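Local coordinates for ferritin (Pseudo-nitzschia multiseries, PDB 4IWK), which oxidises ferrous iron with dioxygen at iron sites within a four-helix bundle and probably stores the ferric product in a soluble, non-toxic form, at residues Asn10-Gln15 and Thr99-Asn104; Glu93-Asn98 and Val129-Lys134; Thr143-Asn146 and Gly150-Arg153. All blocks are in the same frame, centred on the assembly; numbering follows the deposited sequence. Where two conformers were deposited one is given.

Contact 1 of 3, residues Asn10-Gln15 and Thr99-Asn104; sequences NRQVTQ and TRSLLN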
# COMPACT_ATOMS: atom_id res chain seq x y z
N ASN A 10 -19.12 -16.36 -50.52
CA ASN A 10 -20.26 -17.03 -49.91
C ASN A 10 -19.89 -18.50 -49.57
O ASN A 10 -20.18 -18.99 -48.42
CB ASN A 10 -21.45 -16.89 -50.88
CG ASN A 10 -22.79 -17.00 -50.18
OD1 ASN A 10 -23.61 -17.90 -50.49
ND2 ASN A 10 -23.01 -16.13 -49.19
N ARG A 11 -19.29 -19.23 -50.50
CA ARG A 11 -18.90 -20.62 -50.23
C ARG A 11 -17.92 -20.73 -49.01
O ARG A 11 -17.83 -21.75 -48.35
CB ARG A 11 -18.30 -21.33 -51.45
CG ARG A 11 -19.32 -21.81 -52.49
CD ARG A 11 -18.69 -21.70 -53.88
NE ARG A 11 -19.03 -22.79 -54.77
CZ ARG A 11 -18.14 -23.64 -55.28
NH1 ARG A 11 -16.84 -23.52 -55.01
NH2 ARG A 11 -18.55 -24.61 -56.09
N GLN A 12 -17.09 -19.70 -48.83
CA GLN A 12 -16.06 -19.79 -47.78
C GLN A 12 -16.80 -19.80 -46.42
O GLN A 12 -16.37 -20.53 -45.47
CB GLN A 12 -15.03 -18.62 -47.79
CG GLN A 12 -13.88 -18.86 -46.81
CD GLN A 12 -13.07 -20.11 -47.19
OE1 GLN A 12 -12.96 -20.42 -48.39
NE2 GLN A 12 -12.54 -20.82 -46.23
N VAL A 13 -17.83 -18.98 -46.28
CA VAL A 13 -18.60 -18.98 -45.03
C VAL A 13 -19.17 -20.36 -44.82
O VAL A 13 -19.08 -20.92 -43.71
CB VAL A 13 -19.78 -17.97 -45.07
CG1 VAL A 13 -20.66 -18.11 -43.82
CG2 VAL A 13 -19.24 -16.52 -45.19
N THR A 14 -19.78 -20.92 -45.87
CA THR A 14 -20.28 -22.29 -45.74
C THR A 14 -19.20 -23.31 -45.32
O THR A 14 -19.46 -24.16 -44.45
CB THR A 14 -20.89 -22.77 -47.06
OG1 THR A 14 -21.85 -21.81 -47.43
CG2 THR A 14 -21.61 -24.17 -46.85
N GLN A 15 -17.98 -23.18 -45.88
CA GLN A 15 -16.94 -24.16 -45.59
C GLN A 15 -16.51 -24.01 -44.09
O GLN A 15 -16.24 -25.04 -43.42
CB GLN A 15 -15.77 -23.88 -46.54
CG GLN A 15 -14.54 -24.80 -46.25
CD GLN A 15 -14.88 -26.30 -46.41
OE1 GLN A 15 -15.76 -26.66 -47.21
NE2 GLN A 15 -14.25 -27.16 -45.60
N THR A 99 -8.12 -24.95 -46.47
CA THR A 99 -6.97 -24.22 -47.10
C THR A 99 -7.28 -24.16 -48.57
O THR A 99 -7.07 -23.08 -49.14
CB THR A 99 -5.68 -24.96 -46.87
OG1 THR A 99 -5.41 -24.98 -45.47
CG2 THR A 99 -4.46 -24.26 -47.61
N ARG A 100 -7.73 -25.25 -49.21
CA ARG A 100 -8.03 -25.18 -50.65
C ARG A 100 -9.10 -24.18 -50.97
O ARG A 100 -8.99 -23.45 -51.94
CB ARG A 100 -8.41 -26.54 -51.24
CG ARG A 100 -7.21 -27.45 -51.49
CD ARG A 100 -7.63 -28.78 -52.22
NE ARG A 100 -9.04 -29.12 -51.93
CZ ARG A 100 -9.50 -29.97 -50.98
NH1 ARG A 100 -8.69 -30.68 -50.21
NH2 ARG A 100 -10.83 -30.07 -50.81
N SER A 101 -10.12 -24.08 -50.13
CA SER A 101 -11.22 -23.18 -50.35
C SER A 101 -10.67 -21.72 -50.30
O SER A 101 -11.06 -20.81 -51.11
CB SER A 101 -12.22 -23.46 -49.22
OG SER A 101 -13.31 -22.66 -49.46
N LEU A 102 -9.77 -21.48 -49.36
CA LEU A 102 -9.19 -20.16 -49.18
C LEU A 102 -8.31 -19.82 -50.36
O LEU A 102 -8.25 -18.63 -50.76
CB LEU A 102 -8.32 -20.06 -47.87
CG LEU A 102 -9.21 -19.93 -46.63
CD1 LEU A 102 -8.38 -20.20 -45.34
CD2 LEU A 102 -9.88 -18.53 -46.55
N LEU A 103 -7.51 -20.78 -50.81
CA LEU A 103 -6.64 -20.50 -52.01
C LEU A 103 -7.50 -20.31 -53.25
O LEU A 103 -7.20 -19.41 -54.03
CB LEU A 103 -5.59 -21.65 -52.20
CG LEU A 103 -4.50 -21.73 -51.08
CD1 LEU A 103 -3.66 -22.97 -51.36
CD2 LEU A 103 -3.53 -20.55 -50.87
N ASN A 104 -8.64 -20.99 -53.36
CA ASN A 104 -9.55 -20.72 -54.51
C ASN A 104 -10.11 -19.33 -54.50
O ASN A 104 -10.20 -18.63 -55.54
CB ASN A 104 -10.75 -21.69 -54.53
CG ASN A 104 -10.36 -23.09 -54.93
OD1 ASN A 104 -9.30 -23.31 -55.49
ND2 ASN A 104 -11.21 -24.06 -54.57
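Q12 and S101 lie at the closest backbone approach, CA to CA 6.4 Å, between helical segments 10-15 and 99-104, which run antiparallel at 168° with their axes 10.0 Å apart. The one hydrogen bond across this seam passes from S101 OG to Q12 OE1, a short link of 2.5 Å. The donor stands 36° above the carbonyl plane of the glutamine amide instead of on a lone pair. Serine suits the spot because its short side chain lets the helices come close while still offering a hydroxyl. With CG anti to the backbone N (chi1 -173°) and a bend at chi2, the Q12 chain leaves its helix and then folds so that the amide reaches across. That amide also covers L102, whose CG is 3.5 Å from Q12 NE2, and the two side chains cross at about a right angle. Glutamine can thus serve a mixed surface, its flat amide lying on leucine while both polar ends find partners: NE2 donates to E16 OE2, a carboxylate of an iron site, which makes Q12 a second-shell residue. A leucine in its place would probably leave S101 OG without this acceptor and E16 without the N-H that steadies its carboxylate. One turn on, Q15 rests its CG on S101 CB at 4.0 Å and sends its NE2 to N98 OD1, so its aliphatic part packs here and its amide is held by N98, just before the segment on helix 84-111. Around the seam, F56 of helix 36-62 touches both Q12 and L102, while L102 also meets L121 and F124 of helix 115-145, so the polar pairing of helices 3-32 and 84-111 borders a hydrophobic cluster inside the bundle.

Contact 2 of 3, residues Glu93-Asn98 and Val129-Lys134; sequences ELEQAN and VNEEDK. With FE (Fe (III) ion), chain I.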
# COMPACT_ATOMS: atom_id res chain seq x y z
N GLU A 93 -7.76 -33.81 -43.22
CA GLU A 93 -8.40 -33.62 -44.52
C GLU A 93 -9.31 -32.40 -44.55
O GLU A 93 -9.33 -31.72 -45.56
CB GLU A 93 -9.15 -34.88 -44.89
CG GLU A 93 -8.18 -35.98 -45.28
CD GLU A 93 -8.87 -37.32 -45.38
OE1 GLU A 93 -10.08 -37.34 -45.49
OE2 GLU A 93 -8.22 -38.37 -45.34
N LEU A 94 -10.10 -32.21 -43.45
CA LEU A 94 -10.99 -31.05 -43.32
C LEU A 94 -10.13 -29.75 -43.44
O LEU A 94 -10.52 -28.80 -44.17
CB LEU A 94 -11.66 -31.08 -41.96
CG LEU A 94 -12.59 -29.89 -41.63
CD1 LEU A 94 -13.83 -29.94 -42.53
CD2 LEU A 94 -12.92 -29.96 -40.13
N GLU A 95 -9.06 -29.68 -42.67
CA GLU A 95 -8.18 -28.48 -42.69
C GLU A 95 -7.57 -28.26 -44.10
O GLU A 95 -7.50 -27.07 -44.54
CB GLU A 95 -7.14 -28.48 -41.61
CG GLU A 95 -7.77 -28.21 -40.20
CD GLU A 95 -8.41 -26.87 -39.99
OE1 GLU A 95 -8.33 -26.02 -40.88
OE2 GLU A 95 -8.90 -26.72 -38.86
N GLN A 96 -7.22 -29.35 -44.76
CA GLN A 96 -6.69 -29.24 -46.12
C GLN A 96 -7.73 -28.68 -47.05
O GLN A 96 -7.44 -27.81 -47.92
CB GLN A 96 -6.18 -30.55 -46.63
CG GLN A 96 -4.91 -30.95 -45.87
CD GLN A 96 -4.53 -32.40 -46.08
OE1 GLN A 96 -5.33 -33.18 -46.57
NE2 GLN A 96 -3.28 -32.77 -45.72
N ALA A 97 -9.00 -29.11 -46.86
CA ALA A 97 -10.11 -28.49 -47.56
C ALA A 97 -10.35 -27.03 -47.30
O ALA A 97 -10.75 -26.28 -48.22
CB ALA A 97 -11.43 -29.28 -47.33
N ASN A 98 -10.26 -26.65 -46.04
CA ASN A 98 -10.42 -25.27 -45.67
C ASN A 98 -9.33 -24.45 -46.42
O ASN A 98 -9.61 -23.34 -46.88
CB ASN A 98 -10.20 -25.11 -44.18
CG ASN A 98 -11.39 -25.55 -43.34
OD1 ASN A 98 -12.48 -25.86 -43.86
ND2 ASN A 98 -11.23 -25.42 -42.00
N VAL A 129 -1.53 -22.49 -42.53
CA VAL A 129 -0.24 -23.17 -42.44
C VAL A 129 -0.01 -23.67 -41.01
O VAL A 129 0.43 -24.81 -40.78
CB VAL A 129 0.91 -22.15 -42.83
CG1 VAL A 129 2.27 -22.71 -42.41
CG2 VAL A 129 0.78 -21.86 -44.31
N ASN A 130 -0.35 -22.87 -40.02
CA ASN A 130 -0.11 -23.27 -38.64
C ASN A 130 -1.05 -24.43 -38.24
O ASN A 130 -0.63 -25.38 -37.59
CB ASN A 130 -0.36 -22.11 -37.74
CG ASN A 130 0.80 -21.07 -37.83
OD1 ASN A 130 1.84 -21.33 -38.46
ND2 ASN A 130 0.56 -19.83 -37.30
N GLU A 131 -2.29 -24.33 -38.69
CA GLU A 131 -3.29 -25.39 -38.30
C GLU A 131 -2.95 -26.70 -38.98
O GLU A 131 -2.98 -27.82 -38.29
CB GLU A 131 -4.71 -25.00 -38.73
CG GLU A 131 -5.17 -23.77 -37.93
CD GLU A 131 -6.67 -23.61 -37.96
OE1 GLU A 131 -7.26 -24.39 -38.73
OE2 GLU A 131 -7.20 -22.73 -37.29
N GLU A 132 -2.58 -26.67 -40.26
CA GLU A 132 -2.23 -27.96 -40.90
C GLU A 132 -0.99 -28.59 -40.21
O GLU A 132 -0.92 -29.85 -40.08
CB GLU A 132 -1.98 -27.82 -42.38
CG GLU A 132 -3.28 -27.55 -43.18
CD GLU A 132 -3.08 -27.69 -44.68
OE1 GLU A 132 -2.22 -28.48 -45.09
OE2 GLU A 132 -3.67 -26.94 -45.45
N ASP A 133 -0.04 -27.77 -39.83
CA ASP A 133 1.15 -28.31 -39.21
C ASP A 133 0.79 -28.94 -37.86
O ASP A 133 1.30 -30.04 -37.57
CB ASP A 133 2.15 -27.13 -38.96
CG ASP A 133 3.35 -27.53 -38.11
OD1 ASP A 133 4.16 -28.32 -38.62
OD2 ASP A 133 3.45 -27.06 -37.00
N LYS A 134 -0.01 -28.24 -37.03
CA LYS A 134 -0.40 -28.70 -35.70
C LYS A 134 -1.19 -30.05 -35.84
O LYS A 134 -0.88 -31.01 -35.12
CB LYS A 134 -1.28 -27.62 -35.06
CG LYS A 134 -1.84 -28.06 -33.73
CD LYS A 134 -1.83 -26.89 -32.77
CE LYS A 134 -2.64 -27.28 -31.47
NZ LYS A 134 -3.05 -26.06 -30.63
FE FE I . -9.36 -24.67 -38.89
O HOH W 1 -9.55 -23.28 -40.20
O HOH W 2 -1.36 -30.77 -44.72
O HOH W 3 -9.47 -24.09 -37.17
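E95 and E131 bring two carboxylate oxygens, E95 OE2 and E131 OE1, to within 2.9 Å of each other, a meeting of like charges made possible by a ferric ion. The iron is bound by E95 OE2 at 2.1 Å and by E131 OE1, also at 2.1 Å, and its positive charge probably offsets the repulsion. The two carboxylate planes stand 88° apart, so each group presents an oxygen to the metal without lying flat on the other. A bend at chi2 (-64°) curls the E95 chain to the metal, whereas E131 reaches it extended. Waters 1 and 3 and E49 are further ligands, and E95 OE1 makes a longer approach of 2.6 Å to the iron. A second shell fixes the rotation of the E95 carboxylate: N98 ND2 donates to E95 OE1 at 3.2 Å from above its plane, Q128 NE2 donates to the same oxygen, and Y23 OH bonds to OE2. Water 1, itself bound to the iron, also donates to E95 OE1. Glutamate suits both first-shell places, being long enough to reach the ion between antiparallel helical segments (165°) and anionic enough to bind it. On the other flank the chemistry is milder. E132 crosses Q96 at about a right angle, with Q96 CG 3.7 Å from E132 OE1, and water 2 joins them, donating to E132 OE1 at 2.5 Å and accepting from Q96 NE2 at 2.9 Å. The remaining oxygen, E132 OE2, is tied to T99 OG1. E131 OE2 binds another iron, held also by E45 and E48, while E49 is shared with the iron of E16 and H52. A carboxylate-bridged iron pair within a four-helix bundle is characteristic of the ferritin ferroxidase centre; here a third iron site adjoins it.

Contact 3 of 3, residues Thr143-Asn146 and Gly150-Arg153; sequences TDEN and GLLR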
# COMPACT_ATOMS: atom_id res chain seq x y z
N THR A 143 -0.70 -41.75 -34.20
CA THR A 143 -0.39 -42.93 -34.94
C THR A 143 0.76 -43.70 -34.29
O THR A 143 0.64 -44.94 -34.17
CB THR A 143 -0.11 -42.61 -36.42
OG1 THR A 143 -1.33 -42.03 -36.97
CG2 THR A 143 0.25 -43.88 -37.17
N ASP A 144 1.80 -43.03 -33.77
CA ASP A 144 2.89 -43.77 -33.17
C ASP A 144 2.49 -44.37 -31.79
O ASP A 144 2.79 -45.57 -31.52
CB ASP A 144 4.05 -42.72 -33.01
CG ASP A 144 5.38 -43.32 -32.76
OD1 ASP A 144 5.53 -44.58 -32.93
OD2 ASP A 144 6.32 -42.53 -32.45
N GLU A 145 1.84 -43.55 -30.96
CA GLU A 145 1.46 -44.00 -29.60
C GLU A 145 0.51 -45.15 -29.71
O GLU A 145 0.49 -46.04 -28.86
CB GLU A 145 0.85 -42.87 -28.82
CG GLU A 145 1.92 -41.83 -28.59
CD GLU A 145 1.55 -40.90 -27.48
OE1 GLU A 145 0.78 -41.35 -26.55
OE2 GLU A 145 2.01 -39.73 -27.59
N ASN A 146 -0.37 -45.13 -30.72
CA ASN A 146 -1.36 -46.21 -30.78
C ASN A 146 -0.79 -47.57 -31.19
O ASN A 146 -1.57 -48.57 -31.27
CB ASN A 146 -2.57 -45.78 -31.64
CG ASN A 146 -3.82 -46.55 -31.29
OD1 ASN A 146 -4.10 -46.78 -30.11
ND2 ASN A 146 -4.63 -46.88 -32.32
N GLY A 150 -3.20 -49.22 -25.08
CA GLY A 150 -3.44 -48.39 -23.93
C GLY A 150 -2.57 -47.12 -23.85
O GLY A 150 -2.81 -46.21 -23.13
N LEU A 151 -1.52 -47.10 -24.67
CA LEU A 151 -0.54 -45.97 -24.53
C LEU A 151 -1.15 -44.66 -24.99
O LEU A 151 -0.90 -43.65 -24.36
CB LEU A 151 0.75 -46.29 -25.33
CG LEU A 151 1.80 -45.18 -25.27
CD1 LEU A 151 2.26 -45.05 -23.78
CD2 LEU A 151 3.00 -45.72 -26.11
N LEU A 152 -1.94 -44.67 -26.08
CA LEU A 152 -2.56 -43.41 -26.55
C LEU A 152 -3.49 -42.77 -25.47
O LEU A 152 -3.58 -41.53 -25.35
CB LEU A 152 -3.35 -43.75 -27.81
CG LEU A 152 -4.03 -42.54 -28.44
CD1 LEU A 152 -2.95 -41.58 -28.99
CD2 LEU A 152 -4.87 -43.08 -29.60
N ARG A 153 -4.09 -43.62 -24.59
CA ARG A 153 -5.02 -43.17 -23.59
C ARG A 153 -4.19 -42.41 -22.63
O ARG A 153 -4.55 -41.32 -22.15
CB ARG A 153 -5.64 -44.50 -22.94
CG ARG A 153 -6.87 -44.37 -22.23
CD ARG A 153 -7.99 -43.90 -23.06
NE ARG A 153 -8.69 -44.98 -23.71
CZ ARG A 153 -9.97 -44.82 -24.09
NH1 ARG A 153 -10.50 -43.63 -23.90
NH2 ARG A 153 -10.64 -45.78 -24.70
O HOH W 4 -2.78 -47.07 -27.67
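E145 meets both L151 and L152, and N146 meets L152, at the sharp turn that leads from the fourth bundle helix of the ferritin subunit, 115-145, into the short fifth helix, 151-158. L151 lies against the backbone of the first helix end, its CB 3.5 Å from E145 O. L152 points elsewhere: with CG anti to the backbone N (chi1 -179°), it sets CD1 4.0 Å from E145 CB and slants CD2 across the amide of N146. Leucine fits the place of L152 because its branched end can serve both sides of a tight corner, one methyl on E145 and the other on N146. G150, just before the fifth helix, has a positive phi (85°), which a residue without a side chain adopts easily. Outside these two segments, D144 OD2 forms a salt bridge with R153 NE of a neighbouring subunit, and L151 meets L151 of another subunit, so the turn belongs to the subunit interface of the 24-chain shell. Within the turn a single water bridges the segments, donating to N146 OD1 at 2.8 Å and accepting from L152 N at 3.0 Å.

Contacts 1 and 2 share helix 84-111, which pairs with helix 3-32 in the first and with helix 115-145 in the second. They touch through hydrogen bonds between neighbouring side chains, and each is partly buried. Their chemistry is polar but graded: an uncharged amide-hydroxyl link in contact 1, metal-bound carboxylates in contact 2, nearer the centre of the chain. Contact 3 uses the far end of helix 115-145, its centre about 22 Å from that of contact 2 and about 34 Å from that of contact 1. Though remote from the chain's centre, it is buried, with neighbouring subunits packed against it, and leucines rather than metal ligands carry it.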